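Local coordinates for protein histone-lysine N-methyltransferase, H3 lysine-9 specific SUVH6 (Arabidopsis thaliana, PDB 6A5K) that methylates histone H3 at its ninth-position lysine using S-adenosylmethionine and, through its SRA domain, probably binds methylated DNA in non-CG contexts, at residues 43-48 with 78-83. The protein carries 1 engineered substitution. Sequence-based numbering, arbitrary orientation.
Sequences RIDFEA and FQYRME
Asp45 lays its CB over one face of the Tyr80 ring, 3.7 Å from the ring centroid and 19° off the normal, a CH-pi contact that forms the tight part of this meeting between helix 44-54 and the turn leading into helix 81-87. A chi1 of 56° brings CG to the ring side; carboxylate and ring planes lie 26° apart. Aspartate thus offers a CB to the ring and a carboxylate to water and Arg43. The flat tyrosine ring fits between Asp45 CB and Gln79 CG, while its OH extends to Ile44, 3.6 Å from CD1.

Toward Met82, a selenomethionine here, the packing is looser: CG stays 4.0 Å from Asp45 OD2, and the flexible, unbranched chain bends away past the carboxylate. On this side a water bridges the two residues, donating to Asp45 OD2 at 2.6 Å and accepting from Met82 N. Arg43, at the N-cap position and exposed, adds a salt bridge from NH2 to Asp45 OD2.

Glu83 OE2 accepts both Gln79 N (2.7 Å) and Tyr80 N (2.9 Å) from the same face of its carboxylate plane, steadying the turn that presents Tyr80 within the SRA domain. Both segments also pack on helix 5-29, Ala48 touching Phe17 and Gln79 touching His18. With no direct hydrogen bond across it, the contact relies on ring packing and one water, while the arginine probably offsets the buried aspartate's charge.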
loop_
_atom_site.group_PDB
_atom_site.type_symbol
_atom_site.label_atom_id
_atom_site.label_comp_id
_atom_site.label_asym_id
_atom_site.label_seq_id
_atom_site.Cartn_x
_atom_site.Cartn_y
_atom_site.Cartn_z
ATOM N N ARG A 43 -0.197 5.953 21.806
ATOM C CA ARG A 43 0.812 5.714 20.785
ATOM C C ARG A 43 0.626 4.332 20.179
ATOM O O ARG A 43 1.226 3.368 20.645
ATOM C CB ARG A 43 2.212 5.850 21.378
ATOM C CG ARG A 43 2.592 7.266 21.755
ATOM C CD ARG A 43 4.035 7.543 21.367
ATOM N NE ARG A 43 4.205 7.510 19.916
ATOM C CZ ARG A 43 5.382 7.488 19.300
ATOM N NH1 ARG A 43 6.504 7.493 20.006
ATOM N NH2 ARG A 43 5.437 7.461 17.974
ATOM N N ILE A 44 -0.203 4.235 19.144
ATOM C CA ILE A 44 -0.543 2.930 18.601
ATOM C C ILE A 44 0.679 2.239 17.997
ATOM O O ILE A 44 0.768 1.017 18.024
ATOM C CB ILE A 44 -1.682 3.010 17.543
ATOM C CG1 ILE A 44 -1.238 3.770 16.295
ATOM C CG2 ILE A 44 -2.941 3.634 18.155
ATOM C CD1 ILE A 44 -2.346 3.938 15.257
ATOM N N ASP A 45 1.626 3.016 17.479
ATOM C CA ASP A 45 2.836 2.425 16.906
ATOM C C ASP A 45 3.710 1.819 18.004
ATOM O O ASP A 45 4.275 0.739 17.840
ATOM C CB ASP A 45 3.630 3.460 16.095
ATOM C CG ASP A 45 3.991 4.698 16.901
ATOM O OD1 ASP A 45 3.171 5.136 17.739
ATOM O OD2 ASP A 45 5.099 5.239 16.688
ATOM N N PHE A 46 3.804 2.517 19.131
ATOM C CA PHE A 46 4.561 2.028 20.274
ATOM C C PHE A 46 3.945 0.743 20.841
ATOM O O PHE A 46 4.652 -0.238 21.110
ATOM C CB PHE A 46 4.628 3.104 21.354
ATOM C CG PHE A 46 5.633 2.824 22.427
ATOM C CD1 PHE A 46 6.920 3.323 22.332
ATOM C CD2 PHE A 46 5.291 2.071 23.542
ATOM C CE1 PHE A 46 7.851 3.075 23.325
ATOM C CE2 PHE A 46 6.216 1.817 24.538
ATOM C CZ PHE A 46 7.496 2.321 24.431
ATOM N N GLU A 47 2.625 0.752 21.014
ATOM C CA GLU A 47 1.913 -0.401 21.562
ATOM C C GLU A 47 1.995 -1.611 20.635
ATOM O O GLU A 47 2.238 -2.744 21.092
ATOM C CB GLU A 47 0.452 -0.037 21.848
ATOM C CG GLU A 47 0.299 1.047 22.908
ATOM C CD GLU A 47 -1.134 1.232 23.375
ATOM O OE1 GLU A 47 -2.032 0.516 22.881
ATOM O OE2 GLU A 47 -1.359 2.098 24.249
ATOM N N ALA A 48 1.809 -1.369 19.338
ATOM C CA ALA A 48 1.927 -2.420 18.339
ATOM C C ALA A 48 3.335 -2.996 18.328
ATOM O O ALA A 48 3.517 -4.214 18.229
ATOM C CB ALA A 48 1.557 -1.892 16.945
ATOM N N PHE A 78 7.606 3.483 4.600
ATOM C CA PHE A 78 7.235 3.203 5.976
ATOM C C PHE A 78 6.473 4.406 6.530
ATOM O O PHE A 78 6.814 5.553 6.225
ATOM C CB PHE A 78 8.480 2.921 6.821
ATOM C CG PHE A 78 9.461 2.002 6.150
ATOM C CD1 PHE A 78 10.505 2.517 5.385
ATOM C CD2 PHE A 78 9.319 0.626 6.247
ATOM C CE1 PHE A 78 11.394 1.672 4.743
ATOM C CE2 PHE A 78 10.213 -0.229 5.612
ATOM C CZ PHE A 78 11.251 0.299 4.860
ATOM N N GLN A 79 5.437 4.153 7.319
ATOM C CA GLN A 79 4.704 5.242 7.962
ATOM C C GLN A 79 5.391 5.670 9.255
ATOM O O GLN A 79 5.548 6.865 9.535
ATOM C CB GLN A 79 3.263 4.830 8.265
ATOM C CG GLN A 79 2.433 5.968 8.864
ATOM C CD GLN A 79 1.039 5.531 9.258
ATOM O OE1 GLN A 79 0.531 4.528 8.762
ATOM N NE2 GLN A 79 0.412 6.281 10.158
ATOM N N TYR A 80 5.811 4.684 10.036
ATOM C CA TYR A 80 6.389 4.943 11.346
ATOM C C TYR A 80 7.873 4.616 11.400
ATOM O O TYR A 80 8.327 3.625 10.822
ATOM C CB TYR A 80 5.661 4.135 12.413
ATOM C CG TYR A 80 4.190 4.449 12.568
ATOM C CD1 TYR A 80 3.771 5.535 13.322
ATOM C CD2 TYR A 80 3.216 3.625 12.004
ATOM C CE1 TYR A 80 2.432 5.810 13.492
ATOM C CE2 TYR A 80 1.867 3.903 12.167
ATOM C CZ TYR A 80 1.487 4.993 12.916
ATOM O OH TYR A 80 0.157 5.279 13.099
ATOM N N ARG A 81 8.620 5.445 12.120
ATOM C CA ARG A 81 10.028 5.182 12.368
ATOM C C ARG A 81 10.218 3.818 13.024
ATOM O O ARG A 81 11.213 3.135 12.770
ATOM C CB ARG A 81 10.626 6.284 13.249
ATOM C CG ARG A 81 11.870 6.950 12.680
ATOM C CD ARG A 81 12.495 7.856 13.727
ATOM N NE ARG A 81 13.721 8.507 13.273
ATOM C CZ ARG A 81 13.761 9.715 12.720
ATOM N NH1 ARG A 81 12.640 10.407 12.543
ATOM N NH2 ARG A 81 14.920 10.231 12.341
HETATM N N MSE A 82 9.257 3.420 13.859
HETATM C CA MSE A 82 9.304 2.121 14.539
HETATM C C MSE A 82 9.375 0.928 13.577
HETATM O O MSE A 82 9.905 -0.137 13.934
HETATM C CB MSE A 82 8.089 1.964 15.460
HETATM C CG MSE A 82 8.223 2.705 16.788
HETATM SE SE MSE A 82 8.910 1.581 18.214
HETATM C CE MSE A 82 10.807 1.802 17.879
ATOM N N GLU A 83 8.843 1.092 12.367
ATOM C CA GLU A 83 8.917 0.029 11.363
ATOM C C GLU A 83 10.376 -0.268 11.024
ATOM O O GLU A 83 10.740 -1.411 10.764
ATOM C CB GLU A 83 8.142 0.409 10.098
ATOM C CG GLU A 83 6.635 0.567 10.293
ATOM C CD GLU A 83 5.925 0.997 9.011
ATOM O OE1 GLU A 83 6.064 0.304 7.978
ATOM O OE2 GLU A 83 5.228 2.031 9.028
HETATM O O HOH W 1 7.317 5.348 15.264
#